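Local atomic coordinates of ethylbenzene dehydrogenase alpha-subunit (Aromatoleum aromaticum, PDB entry 2IVF), a protein that is a molybdopterin oxidoreductase-family subunit that holds a molybdenum atom, two pterin guanosine dinucleotide ligands and an iron/sulfur cluster. Residues 353-358 against 369-374; 811-816 against 947-952; 524-529 against 801-806; 323-328 against 465-470. All blocks are in the same frame, centred on the assembly; numbering follows the deposited sequence.

Interaction 1: residues 353-358 against 369-374; sequences AKQFYF and ASRGTL
Ala369 N donates to Phe356 O at 2.9 Å, a sound hydrogen bond between the two backbones. Gln355 NE2 adds a second, to Ala369 O from above the carbonyl plane, modelled at 2.5 Å, doubtfully short for such a pair. With CG anti to the main-chain N (chi1 174°) and a bend at the next torsion, the Gln355 side chain curls alongside its own backbone, and NE2 also donates to Phe356 O in the carbonyl plane, on a lone pair. Phe356 O is thus gripped by two N-H groups.

Water extends this polar seam. One water takes the N-H of Phe356 and donates to Ala369 O; another, in the guanidinium plane, accepts from Arg371 NE and probably donates to Lys354 O. The like-charged ends Lys354 NZ and Arg371 NH2 come within 4.6 Å, a repulsion probably offset by their salt bridges, to Glu950 and Asp521 respectively.

The apolar share belongs to Ala369, whose small methyl CB can lie directly on the Phe358 ring, 3.5 Å from its centroid and over its face, in a CH-pi contact.

Beyond it, Ser370 OG accepts from Gly372 N in an ST turn, where the chain leaves a two-stranded antiparallel beta hairpin.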
loop_
_atom_site.group_PDB
_atom_site.type_symbol
_atom_site.label_atom_id
_atom_site.label_comp_id
_atom_site.label_asym_id
_atom_site.label_seq_id
_atom_site.Cartn_x
_atom_site.Cartn_y
_atom_site.Cartn_z
ATOM N N ALA A 353 -30.836 39.890 -11.907
ATOM C CA ALA A 353 -31.156 39.057 -10.774
ATOM C C ALA A 353 -29.905 38.589 -10.055
ATOM O O ALA A 353 -29.963 38.279 -8.870
ATOM C CB ALA A 353 -31.967 37.842 -11.253
ATOM N N LYS A 354 -28.794 38.513 -10.789
ATOM C CA LYS A 354 -27.546 38.020 -10.259
ATOM C C LYS A 354 -26.534 39.153 -10.093
ATOM O O LYS A 354 -25.355 38.900 -9.958
ATOM C CB LYS A 354 -27.023 36.892 -11.152
ATOM C CG LYS A 354 -27.957 35.657 -11.124
ATOM C CD LYS A 354 -27.223 34.359 -11.153
ATOM C CE LYS A 354 -26.669 34.022 -12.521
ATOM N NZ LYS A 354 -25.847 32.787 -12.453
ATOM N N GLN A 355 -27.005 40.404 -10.111
ATOM C CA GLN A 355 -26.168 41.528 -9.736
ATOM C C GLN A 355 -26.343 41.747 -8.236
ATOM O O GLN A 355 -27.443 42.011 -7.743
ATOM C CB GLN A 355 -26.525 42.779 -10.527
ATOM C CG GLN A 355 -25.771 44.054 -10.093
ATOM C CD GLN A 355 -24.258 43.955 -10.287
ATOM O OE1 GLN A 355 -23.773 43.950 -11.413
ATOM N NE2 GLN A 355 -23.519 43.897 -9.196
ATOM N N PHE A 356 -25.248 41.645 -7.509
ATOM C CA PHE A 356 -25.315 41.701 -6.052
ATOM C C PHE A 356 -24.612 42.931 -5.510
ATOM O O PHE A 356 -24.075 43.742 -6.294
ATOM C CB PHE A 356 -24.797 40.412 -5.451
ATOM C CG PHE A 356 -25.492 39.196 -5.956
ATOM C CD1 PHE A 356 -26.867 39.085 -5.905
ATOM C CD2 PHE A 356 -24.775 38.145 -6.470
ATOM C CE1 PHE A 356 -27.494 37.964 -6.365
ATOM C CE2 PHE A 356 -25.412 37.016 -6.929
ATOM C CZ PHE A 356 -26.766 36.926 -6.866
ATOM N N TYR A 357 -24.663 43.101 -4.183
ATOM C CA TYR A 357 -24.227 44.338 -3.561
ATOM C C TYR A 357 -23.280 44.191 -2.397
ATOM O O TYR A 357 -23.405 43.270 -1.580
ATOM C CB TYR A 357 -25.428 45.120 -3.073
ATOM C CG TYR A 357 -26.279 45.666 -4.190
ATOM C CD1 TYR A 357 -26.062 46.946 -4.682
ATOM C CD2 TYR A 357 -27.265 44.889 -4.776
ATOM C CE1 TYR A 357 -26.782 47.429 -5.692
ATOM C CE2 TYR A 357 -28.009 45.373 -5.790
ATOM C CZ TYR A 357 -27.776 46.654 -6.243
ATOM O OH TYR A 357 -28.534 47.180 -7.251
ATOM N N PHE A 358 -22.328 45.122 -2.353
ATOM C CA PHE A 358 -21.574 45.452 -1.157
ATOM C C PHE A 358 -22.271 46.612 -0.449
ATOM O O PHE A 358 -23.150 47.279 -1.015
ATOM C CB PHE A 358 -20.173 45.955 -1.498
ATOM C CG PHE A 358 -19.296 44.968 -2.216
ATOM C CD1 PHE A 358 -19.091 43.712 -1.735
ATOM C CD2 PHE A 358 -18.623 45.343 -3.367
ATOM C CE1 PHE A 358 -18.234 42.828 -2.388
ATOM C CE2 PHE A 358 -17.769 44.461 -4.022
ATOM C CZ PHE A 358 -17.571 43.206 -3.525
ATOM N N ALA A 369 -21.559 45.090 -6.485
ATOM C CA ALA A 369 -20.366 44.255 -6.517
ATOM C C ALA A 369 -20.198 43.758 -7.967
ATOM O O ALA A 369 -21.145 43.219 -8.575
ATOM C CB ALA A 369 -20.510 43.082 -5.550
ATOM N N SER A 370 -19.007 43.966 -8.530
ATOM C CA SER A 370 -18.792 43.639 -9.929
ATOM C C SER A 370 -18.892 42.142 -10.153
ATOM O O SER A 370 -18.324 41.351 -9.401
ATOM C CB SER A 370 -17.453 44.170 -10.425
ATOM O OG SER A 370 -17.062 43.536 -11.634
ATOM N N ARG A 371 -19.610 41.777 -11.212
ATOM C CA ARG A 371 -19.681 40.408 -11.692
ATOM C C ARG A 371 -18.486 40.009 -12.550
ATOM O O ARG A 371 -18.331 38.837 -12.857
ATOM C CB ARG A 371 -20.931 40.199 -12.531
ATOM C CG ARG A 371 -22.229 40.529 -11.800
ATOM C CD ARG A 371 -23.433 40.016 -12.535
ATOM N NE ARG A 371 -23.459 38.559 -12.608
ATOM C CZ ARG A 371 -23.473 37.848 -13.732
ATOM N NH1 ARG A 371 -23.477 38.440 -14.916
ATOM N NH2 ARG A 371 -23.496 36.530 -13.665
ATOM N N GLY A 372 -17.655 40.975 -12.940
ATOM C CA GLY A 372 -16.618 40.739 -13.943
ATOM C C GLY A 372 -15.216 40.668 -13.397
ATOM O O GLY A 372 -14.326 40.099 -14.040
ATOM N N THR A 373 -14.996 41.228 -12.219
ATOM C CA THR A 373 -13.696 41.143 -11.578
ATOM C C THR A 373 -13.872 41.137 -10.051
ATOM O O THR A 373 -14.877 41.621 -9.525
ATOM C CB THR A 373 -12.780 42.347 -11.973
ATOM O OG1 THR A 373 -11.495 42.181 -11.380
ATOM C CG2 THR A 373 -13.340 43.649 -11.490
ATOM N N LEU A 374 -12.886 40.602 -9.361
ATOM C CA LEU A 374 -12.883 40.614 -7.910
ATOM C C LEU A 374 -12.137 41.825 -7.375
ATOM O O LEU A 374 -12.094 42.052 -6.177
ATOM C CB LEU A 374 -12.212 39.355 -7.365
ATOM C CG LEU A 374 -12.786 37.995 -7.761
ATOM C CD1 LEU A 374 -11.862 36.892 -7.231
ATOM C CD2 LEU A 374 -14.212 37.813 -7.243
HETATM O O HOH W 1 -23.447 37.021 -9.911
HETATM O O HOH W 2 -22.920 34.282 -11.849
HETATM O O HOH W 3 -21.264 43.911 -12.677
HETATM O O HOH W 4 -22.713 41.081 -7.969
#

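Interaction 2: residues 811-816 against 947-952; sequences RAQFYL and GGYEQF
Leu816 and Tyr949 mark the nearest backbone approach, with their CA atoms 9.0 Å apart, so side chains bridge the gap between two irregular segments. Residues 949-952 form a type I beta turn, closed by Phe952 N donating to Tyr949 O at 2.9 Å; the turn brings the side chains of Tyr949, Gln951 and Phe952 to bear on 811-816.

Gln813 reaches out fully extended, and its amide is used at both ends. Its OE1 receives Gln951 NE2 at 3.1 Å along a nearly straight N-H (170°), although the donor stands above the carbonyl plane and the two amides are almost perpendicular. Its NE2 donates to Tyr815 O at 2.7 Å, which fixes the amide's rotation, and weakly to Tyr949 OH at 3.0 Å.

The turn lies in the long connection between strands 915-917 and 969-975 of a six-stranded sheet, which includes strands of the molybdopterin dinucleotide binding domain, a member of the double-psi beta-barrel clan.

Glutamine suits these buried places because it can give and take at once: Gln951 OE1 accepts from His808 N, and Gln813 OE1 also meets Thr809 OG1. Tyr949 OH is hydrogen-bonded to Asp817. Beside this polar group Leu816 supplies the apolar part, CD2 lying 4.0 Å from Tyr949 CE2 and CD1 meeting the edge of the Phe952 ring at CZ (3.9 Å), while Tyr949 CD2 rests over one face of that same ring.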
loop_
_atom_site.group_PDB
_atom_site.type_symbol
_atom_site.label_atom_id
_atom_site.label_comp_id
_atom_site.label_asym_id
_atom_site.label_seq_id
_atom_site.Cartn_x
_atom_site.Cartn_y
_atom_site.Cartn_z
ATOM N N ARG A 811 -18.029 34.750 -6.736
ATOM C CA ARG A 811 -17.023 34.703 -5.698
ATOM C C ARG A 811 -16.963 33.350 -5.031
ATOM O O ARG A 811 -17.747 32.447 -5.327
ATOM C CB ARG A 811 -17.300 35.792 -4.674
ATOM C CG ARG A 811 -17.119 37.175 -5.262
ATOM C CD ARG A 811 -18.138 38.205 -4.774
ATOM N NE ARG A 811 -17.642 39.488 -5.242
ATOM C CZ ARG A 811 -17.785 39.953 -6.481
ATOM N NH1 ARG A 811 -18.520 39.302 -7.373
ATOM N NH2 ARG A 811 -17.235 41.111 -6.807
ATOM N N ALA A 812 -15.943 33.169 -4.186
ATOM C CA ALA A 812 -15.833 31.949 -3.403
ATOM C C ALA A 812 -16.974 32.102 -2.403
ATOM O O ALA A 812 -16.972 33.038 -1.625
ATOM C CB ALA A 812 -14.519 31.854 -2.728
ATOM N N GLN A 813 -17.927 31.189 -2.458
ATOM C CA GLN A 813 -19.259 31.455 -1.967
ATOM C C GLN A 813 -19.611 30.541 -0.820
ATOM O O GLN A 813 -19.786 29.361 -1.012
ATOM C CB GLN A 813 -20.249 31.275 -3.085
ATOM C CG GLN A 813 -21.624 31.669 -2.677
ATOM C CD GLN A 813 -22.611 31.626 -3.794
ATOM O OE1 GLN A 813 -22.238 31.769 -4.959
ATOM N NE2 GLN A 813 -23.888 31.454 -3.453
ATOM N N PHE A 814 -19.654 31.110 0.379
ATOM C CA PHE A 814 -20.029 30.381 1.579
ATOM C C PHE A 814 -21.489 30.379 1.925
ATOM O O PHE A 814 -21.897 29.523 2.701
ATOM C CB PHE A 814 -19.195 30.876 2.722
ATOM C CG PHE A 814 -17.756 30.658 2.463
ATOM C CD1 PHE A 814 -17.207 29.414 2.662
ATOM C CD2 PHE A 814 -16.994 31.638 1.887
ATOM C CE1 PHE A 814 -15.913 29.155 2.344
ATOM C CE2 PHE A 814 -15.687 31.380 1.569
ATOM C CZ PHE A 814 -15.144 30.133 1.814
ATOM N N TYR A 815 -22.251 31.309 1.351
ATOM C CA TYR A 815 -23.701 31.349 1.543
ATOM C C TYR A 815 -24.438 30.804 0.317
ATOM O O TYR A 815 -24.401 31.418 -0.755
ATOM C CB TYR A 815 -24.111 32.765 1.907
ATOM C CG TYR A 815 -25.536 32.911 2.371
ATOM C CD1 TYR A 815 -25.987 32.272 3.515
ATOM C CD2 TYR A 815 -26.423 33.697 1.685
ATOM C CE1 TYR A 815 -27.326 32.406 3.939
ATOM C CE2 TYR A 815 -27.734 33.826 2.097
ATOM C CZ TYR A 815 -28.179 33.196 3.226
ATOM O OH TYR A 815 -29.498 33.355 3.647
ATOM N N LEU A 816 -25.092 29.646 0.458
ATOM C CA LEU A 816 -25.869 29.055 -0.658
ATOM C C LEU A 816 -27.329 29.315 -0.377
ATOM O O LEU A 816 -27.930 28.676 0.480
ATOM C CB LEU A 816 -25.589 27.570 -0.827
ATOM C CG LEU A 816 -24.089 27.261 -0.965
ATOM C CD1 LEU A 816 -23.812 25.746 -0.903
ATOM C CD2 LEU A 816 -23.509 27.827 -2.260
ATOM N N GLY A 947 -30.689 21.693 -8.505
ATOM C CA GLY A 947 -30.275 22.470 -9.653
ATOM C C GLY A 947 -30.738 23.905 -9.460
ATOM O O GLY A 947 -30.977 24.347 -8.335
ATOM N N GLY A 948 -30.856 24.637 -10.558
ATOM C CA GLY A 948 -31.339 26.020 -10.519
ATOM C C GLY A 948 -30.391 26.922 -9.760
ATOM O O GLY A 948 -30.821 27.841 -9.068
ATOM N N TYR A 949 -29.093 26.628 -9.848
ATOM C CA TYR A 949 -28.076 27.448 -9.219
ATOM C C TYR A 949 -26.775 27.215 -9.967
ATOM O O TYR A 949 -26.394 26.083 -10.233
ATOM C CB TYR A 949 -27.883 27.012 -7.771
ATOM C CG TYR A 949 -27.557 28.080 -6.776
ATOM C CD1 TYR A 949 -28.466 29.078 -6.509
ATOM C CD2 TYR A 949 -26.360 28.046 -6.047
ATOM C CE1 TYR A 949 -28.213 30.025 -5.588
ATOM C CE2 TYR A 949 -26.093 29.000 -5.092
ATOM C CZ TYR A 949 -27.033 30.000 -4.882
ATOM O OH TYR A 949 -26.852 30.955 -3.963
ATOM N N GLU A 950 -26.057 28.279 -10.251
ATOM C CA GLU A 950 -24.879 28.170 -11.096
ATOM C C GLU A 950 -23.990 26.985 -10.771
ATOM O O GLU A 950 -23.663 26.163 -11.651
ATOM C CB GLU A 950 -24.070 29.462 -11.012
ATOM C CG GLU A 950 -22.986 29.469 -12.043
ATOM C CD GLU A 950 -22.752 30.799 -12.690
ATOM O OE1 GLU A 950 -23.573 31.741 -12.518
ATOM O OE2 GLU A 950 -21.723 30.882 -13.395
ATOM N N GLN A 951 -23.582 26.885 -9.518
ATOM C CA GLN A 951 -22.596 25.869 -9.149
ATOM C C GLN A 951 -23.209 24.514 -8.785
ATOM O O GLN A 951 -22.500 23.592 -8.423
ATOM C CB GLN A 951 -21.710 26.339 -8.009
ATOM C CG GLN A 951 -22.421 26.713 -6.704
ATOM C CD GLN A 951 -22.461 28.203 -6.544
ATOM O OE1 GLN A 951 -22.999 28.895 -7.410
ATOM N NE2 GLN A 951 -21.890 28.716 -5.460
ATOM N N PHE A 952 -24.527 24.417 -8.845
ATOM C CA PHE A 952 -25.231 23.149 -8.657
ATOM C C PHE A 952 -25.471 22.544 -10.027
ATOM O O PHE A 952 -26.378 22.962 -10.756
ATOM C CB PHE A 952 -26.543 23.367 -7.905
ATOM C CG PHE A 952 -26.374 23.867 -6.467
ATOM C CD1 PHE A 952 -25.143 23.931 -5.845
ATOM C CD2 PHE A 952 -27.496 24.240 -5.740
ATOM C CE1 PHE A 952 -25.028 24.393 -4.540
ATOM C CE2 PHE A 952 -27.391 24.715 -4.437
ATOM C CZ PHE A 952 -26.169 24.787 -3.839
#

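Interaction 3: residues 524-529 against 801-806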
loop_
_atom_site.group_PDB
_atom_site.type_symbol
_atom_site.label_atom_id
_atom_site.label_comp_id
_atom_site.label_asym_id
_atom_site.label_seq_id
_atom_site.Cartn_x
_atom_site.Cartn_y
_atom_site.Cartn_z
ATOM N N SER A 524 -18.714 36.587 -18.666
ATOM C CA SER A 524 -18.332 35.194 -18.522
ATOM C C SER A 524 -16.860 35.009 -18.836
ATOM O O SER A 524 -16.305 35.748 -19.637
ATOM C CB SER A 524 -19.137 34.305 -19.471
ATOM O OG SER A 524 -20.501 34.302 -19.113
ATOM N N THR A 525 -16.257 34.006 -18.198
ATOM C CA THR A 525 -14.854 33.636 -18.433
ATOM C C THR A 525 -14.734 32.360 -19.253
ATOM O O THR A 525 -15.689 31.587 -19.420
ATOM C CB THR A 525 -14.133 33.386 -17.121
ATOM O OG1 THR A 525 -14.819 32.346 -16.418
ATOM C CG2 THR A 525 -14.102 34.643 -16.258
ATOM N N ASP A 526 -13.523 32.122 -19.743
ATOM C CA ASP A 526 -13.215 30.868 -20.423
ATOM C C ASP A 526 -13.637 29.669 -19.584
ATOM O O ASP A 526 -14.202 28.686 -20.098
ATOM C CB ASP A 526 -11.723 30.802 -20.793
ATOM C CG ASP A 526 -10.790 31.247 -19.651
ATOM O OD1 ASP A 526 -11.150 31.216 -18.454
ATOM O OD2 ASP A 526 -9.663 31.650 -19.980
ATOM N N GLU A 527 -13.380 29.771 -18.283
ATOM C CA GLU A 527 -13.664 28.689 -17.350
ATOM C C GLU A 527 -15.143 28.336 -17.404
ATOM O O GLU A 527 -15.524 27.170 -17.399
ATOM C CB GLU A 527 -13.271 29.111 -15.935
ATOM C CG GLU A 527 -13.577 28.062 -14.899
ATOM C CD GLU A 527 -13.023 28.355 -13.531
ATOM O OE1 GLU A 527 -12.997 27.383 -12.731
ATOM O OE2 GLU A 527 -12.630 29.517 -13.256
ATOM N N MET A 528 -15.972 29.362 -17.534
ATOM C CA MET A 528 -17.426 29.190 -17.598
ATOM C C MET A 528 -17.878 28.605 -18.942
ATOM O O MET A 528 -18.770 27.737 -19.003
ATOM C CB MET A 528 -18.086 30.536 -17.361
ATOM C CG MET A 528 -17.841 31.058 -15.959
ATOM S SD MET A 528 -18.448 32.720 -15.750
ATOM C CE MET A 528 -17.586 33.188 -14.270
ATOM N N GLY A 529 -17.245 29.054 -20.010
ATOM C CA GLY A 529 -17.504 28.504 -21.335
ATOM C C GLY A 529 -17.181 27.027 -21.350
ATOM O O GLY A 529 -17.935 26.217 -21.899
ATOM N N ASP A 801 -4.786 37.852 -10.306
ATOM C CA ASP A 801 -5.456 38.459 -11.441
ATOM C C ASP A 801 -6.868 38.934 -11.135
ATOM O O ASP A 801 -7.513 39.584 -11.950
ATOM C CB ASP A 801 -5.489 37.461 -12.618
ATOM C CG ASP A 801 -4.116 37.245 -13.229
ATOM O OD1 ASP A 801 -3.227 38.073 -12.935
ATOM O OD2 ASP A 801 -3.962 36.261 -13.992
ATOM N N LYS A 802 -7.363 38.553 -9.975
ATOM C CA LYS A 802 -8.688 38.913 -9.535
ATOM C C LYS A 802 -9.754 38.311 -10.428
ATOM O O LYS A 802 -10.812 38.893 -10.614
ATOM C CB LYS A 802 -8.834 40.424 -9.411
ATOM C CG LYS A 802 -7.712 41.080 -8.631
ATOM C CD LYS A 802 -7.550 40.534 -7.222
ATOM C CE LYS A 802 -6.227 41.025 -6.594
ATOM N NZ LYS A 802 -5.985 40.368 -5.283
ATOM N N LYS A 803 -9.440 37.147 -10.973
ATOM C CA LYS A 803 -10.374 36.422 -11.818
ATOM C C LYS A 803 -11.570 35.902 -10.994
ATOM O O LYS A 803 -11.409 35.277 -9.928
ATOM C CB LYS A 803 -9.675 35.274 -12.554
ATOM C CG LYS A 803 -10.473 34.715 -13.712
ATOM C CD LYS A 803 -9.827 33.456 -14.339
ATOM C CE LYS A 803 -10.597 32.941 -15.551
ATOM N NZ LYS A 803 -9.808 31.945 -16.359
ATOM N N VAL A 804 -12.756 36.145 -11.527
ATOM C CA VAL A 804 -14.007 35.710 -10.909
ATOM C C VAL A 804 -14.093 34.188 -10.837
ATOM O O VAL A 804 -13.397 33.460 -11.578
ATOM C CB VAL A 804 -15.269 36.307 -11.643
ATOM C CG1 VAL A 804 -15.311 37.850 -11.497
ATOM C CG2 VAL A 804 -15.330 35.922 -13.130
ATOM N N PHE A 805 -14.959 33.711 -9.946
ATOM C CA PHE A 805 -15.193 32.301 -9.778
ATOM C C PHE A 805 -16.456 31.934 -10.512
ATOM O O PHE A 805 -17.372 32.760 -10.612
ATOM C CB PHE A 805 -15.405 31.971 -8.305
ATOM C CG PHE A 805 -14.183 32.050 -7.493
ATOM C CD1 PHE A 805 -13.737 33.268 -6.998
ATOM C CD2 PHE A 805 -13.475 30.910 -7.219
ATOM C CE1 PHE A 805 -12.595 33.324 -6.198
ATOM C CE2 PHE A 805 -12.336 30.950 -6.455
ATOM C CZ PHE A 805 -11.901 32.158 -5.937
ATOM N N PRO A 806 -16.515 30.694 -11.044
ATOM C CA PRO A 806 -17.733 30.308 -11.745
ATOM C C PRO A 806 -18.876 29.894 -10.794
ATOM O O PRO A 806 -19.309 28.722 -10.774
ATOM C CB PRO A 806 -17.248 29.174 -12.631
ATOM C CG PRO A 806 -16.215 28.480 -11.764
ATOM C CD PRO A 806 -15.487 29.621 -11.095
HETATM O O HOH W 5 -13.741 31.846 -13.981
HETATM O O HOH W 6 -10.041 29.879 -14.403
#
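Asp526 and Lys803 form a salt bridge, with NZ 2.6 Å from OD1 on the syn lone pair of the carboxylate. The lysine is stretched out at every torsion, beginning with a chi1 of -165° that turns the chain away from its own N, and it passes Thr525 on the way, CE lying 3.9 Å from Thr525 CB.

Apolar groups meet alongside. Val804 CG2 touches Thr525 CG2 at 3.6 Å and the Met528 methyl CE at 3.7 Å; nearer its backbone, Met528 CG lies against Pro806 CB. The extended Glu527 side chain crosses Pro806 at about a right angle, setting its carboxylate against the CG and CD methylenes, with OE1 3.5 Å from Pro806 CG.

This is the N-terminus of helix 526-540. Thr525 is its N-cap, and with Met528 it makes a capping box: Thr525 OG1 accepts weakly from Met528 N, and Met528 SD in turn accepts weakly from Thr525 N. Threonine fits here by offering a hydroxyl to the helix and a methyl to Val804.

Two waters lie in the second shell. One accepts from Thr525 OG1 and donates to both Glu527 OE2 and Val804 O, the latter at 2.9 Å. The other accepts from Lys803 NZ and donates to Glu527 OE2, which links two opposite charges held apart at 4.8 Å between OE2 and NZ. Further out, Lys234 pairs with Glu527 OE1, and Arg810 packs against Met528 and Val804.

Interaction 4: residues 323-328 against 465-470; sequences QFVCEQ and MALSGN
The ring of Phe324 is sandwiched between Gly469 CA on one face and Gln328 CG on the opposite face, both over its centre. Gly469 CA lies 3.4 Å from the ring centroid and only 9° off the normal, a CH-pi contact; an approach this close suits glycine, since a side-chain carbon here would sit tight against the ring. Ala466 O comes up obliquely, 3.2 Å from Phe324 CD1, and Trp471 meets the same ring edge-to-face.

Pointing opposite its main-chain nitrogen (chi1 -175°), CG of Phe324 carries the ring off helix 322-328 and onto the end of helix 454-467. On the next residue, Val325 CG2 reaches the same carbonyl oxygen, Ala466 O, at 3.4 Å and also packs on Leu467, 3.9 Å from its CD2.

Helix 454-467 ends here in a Schellman motif. The N-H of Gly469, a residue with positive phi, donates to Ala466 O at 3.1 Å, and that of Asn470 to Met465 O at 2.8 Å. Glycine therefore serves twice, in the helix terminator and as the bare CA on which the ring rests.

Gln328 lays its aliphatic part on the ring and sends its amide elsewhere: NE2 to Glu327 OE2 and His798 O, OE1 to Trp471 NE1. Between the two segments the contact is all van der Waals and CH-pi, so it depends on close shape fit; the Gly469 CA-H, flanked by peptide groups, is probably polarised enough to add some electrostatic attraction to the ring.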
loop_
_atom_site.group_PDB
_atom_site.type_symbol
_atom_site.label_atom_id
_atom_site.label_comp_id
_atom_site.label_asym_id
_atom_site.label_seq_id
_atom_site.Cartn_x
_atom_site.Cartn_y
_atom_site.Cartn_z
ATOM N N GLN A 323 -9.020 42.103 3.828
ATOM C CA GLN A 323 -8.939 42.461 2.408
ATOM C C GLN A 323 -9.245 41.271 1.489
ATOM O O GLN A 323 -10.008 41.373 0.536
ATOM C CB GLN A 323 -7.556 43.030 2.141
ATOM C CG GLN A 323 -7.393 43.757 0.825
ATOM C CD GLN A 323 -6.286 44.805 0.895
ATOM O OE1 GLN A 323 -5.769 45.132 1.988
ATOM N NE2 GLN A 323 -5.910 45.334 -0.264
ATOM N N PHE A 324 -8.656 40.136 1.806
ATOM C CA PHE A 324 -8.816 38.901 1.051
ATOM C C PHE A 324 -10.259 38.463 1.099
ATOM O O PHE A 324 -10.839 38.080 0.074
ATOM C CB PHE A 324 -7.915 37.818 1.662
ATOM C CG PHE A 324 -7.895 36.508 0.904
ATOM C CD1 PHE A 324 -8.892 35.549 1.081
ATOM C CD2 PHE A 324 -6.845 36.218 0.035
ATOM C CE1 PHE A 324 -8.872 34.340 0.391
ATOM C CE2 PHE A 324 -6.801 34.997 -0.646
ATOM C CZ PHE A 324 -7.804 34.054 -0.466
ATOM N N VAL A 325 -10.844 38.490 2.296
ATOM C CA VAL A 325 -12.249 38.105 2.467
ATOM C C VAL A 325 -13.171 38.997 1.634
ATOM O O VAL A 325 -14.059 38.541 0.921
ATOM C CB VAL A 325 -12.595 38.105 3.964
ATOM C CG1 VAL A 325 -14.041 38.470 4.251
ATOM C CG2 VAL A 325 -12.210 36.756 4.563
ATOM N N CYS A 326 -12.913 40.278 1.692
ATOM C CA CYS A 326 -13.720 41.256 0.984
ATOM C C CYS A 326 -13.597 41.127 -0.508
ATOM O O CYS A 326 -14.524 41.411 -1.239
ATOM C CB CYS A 326 -13.317 42.643 1.445
ATOM S SG CYS A 326 -14.037 43.039 3.042
ATOM N N GLU A 327 -12.459 40.659 -0.973
ATOM C CA GLU A 327 -12.233 40.578 -2.419
ATOM C C GLU A 327 -12.696 39.243 -2.989
ATOM O O GLU A 327 -13.354 39.206 -4.044
ATOM C CB GLU A 327 -10.744 40.840 -2.684
ATOM C CG GLU A 327 -10.193 40.506 -4.037
ATOM C CD GLU A 327 -8.670 40.612 -4.016
ATOM O OE1 GLU A 327 -8.174 41.769 -4.004
ATOM O OE2 GLU A 327 -7.989 39.553 -3.972
ATOM N N GLN A 328 -12.373 38.158 -2.294
ATOM C CA GLN A 328 -12.411 36.835 -2.857
ATOM C C GLN A 328 -13.723 36.126 -2.655
ATOM O O GLN A 328 -13.990 35.161 -3.349
ATOM C CB GLN A 328 -11.294 35.951 -2.267
ATOM C CG GLN A 328 -9.870 36.355 -2.591
ATOM C CD GLN A 328 -9.494 36.013 -4.023
ATOM O OE1 GLN A 328 -9.660 34.880 -4.454
ATOM N NE2 GLN A 328 -9.022 37.002 -4.773
ATOM N N MET A 465 -9.819 28.799 5.469
ATOM C CA MET A 465 -8.815 29.194 4.485
ATOM C C MET A 465 -9.122 30.584 3.943
ATOM O O MET A 465 -8.230 31.372 3.755
ATOM C CB MET A 465 -8.700 28.180 3.357
ATOM C CG MET A 465 -8.344 26.808 3.844
ATOM S SD MET A 465 -6.754 26.833 4.801
ATOM C CE MET A 465 -7.052 25.506 5.971
ATOM N N ALA A 466 -10.374 30.885 3.668
ATOM C CA ALA A 466 -10.756 32.235 3.238
ATOM C C ALA A 466 -10.399 33.324 4.256
ATOM O O ALA A 466 -9.870 34.417 3.918
ATOM C CB ALA A 466 -12.276 32.282 2.980
ATOM N N LEU A 467 -10.787 33.057 5.497
ATOM C CA LEU A 467 -10.641 34.015 6.569
ATOM C C LEU A 467 -9.162 34.270 6.809
ATOM O O LEU A 467 -8.817 35.331 7.222
ATOM C CB LEU A 467 -11.302 33.515 7.849
ATOM C CG LEU A 467 -12.820 33.558 7.834
ATOM C CD1 LEU A 467 -13.366 32.684 9.005
ATOM C CD2 LEU A 467 -13.358 35.020 7.855
ATOM N N SER A 468 -8.313 33.288 6.495
ATOM C CA SER A 468 -6.866 33.431 6.694
ATOM C C SER A 468 -6.119 33.805 5.405
ATOM O O SER A 468 -4.904 33.928 5.408
ATOM C CB SER A 468 -6.311 32.149 7.280
ATOM O OG SER A 468 -6.617 31.000 6.487
ATOM N N GLY A 469 -6.853 34.015 4.316
ATOM C CA GLY A 469 -6.240 34.343 3.033
ATOM C C GLY A 469 -5.367 33.234 2.479
ATOM O O GLY A 469 -4.397 33.506 1.762
ATOM N N ASN A 470 -5.738 31.988 2.752
ATOM C CA ASN A 470 -4.875 30.853 2.397
ATOM C C ASN A 470 -5.311 30.139 1.112
ATOM O O ASN A 470 -5.519 28.920 1.078
ATOM C CB ASN A 470 -4.748 29.879 3.599
ATOM C CG ASN A 470 -3.599 30.224 4.488
ATOM O OD1 ASN A 470 -3.753 30.389 5.730
ATOM N ND2 ASN A 470 -2.428 30.325 3.889
#

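Interactions 2, 3 and 4 are buried, interaction 1 only partly. Their chemistry differs: ordered waters take part within interaction 1 and within interaction 3, although the latter is buried, paired amides serve 2, and hydrocarbon against glycine serves 4. All lie on the same side of the chain's centre, their centres about 13 to 18 Å apart. Segments 801-806 and 811-816 belong to one loop that links the four. It meets interaction 1 through Leu374 N to Lys802 O and Ser370 O to Arg811 NH2, and interaction 4 through the Lys802-Glu327 salt bridge and Ala812 N to Gln328 O. Lys354 also ties interaction 1 to 947-952. In sequence, interaction 1 is nested within the loop closed by interaction 4.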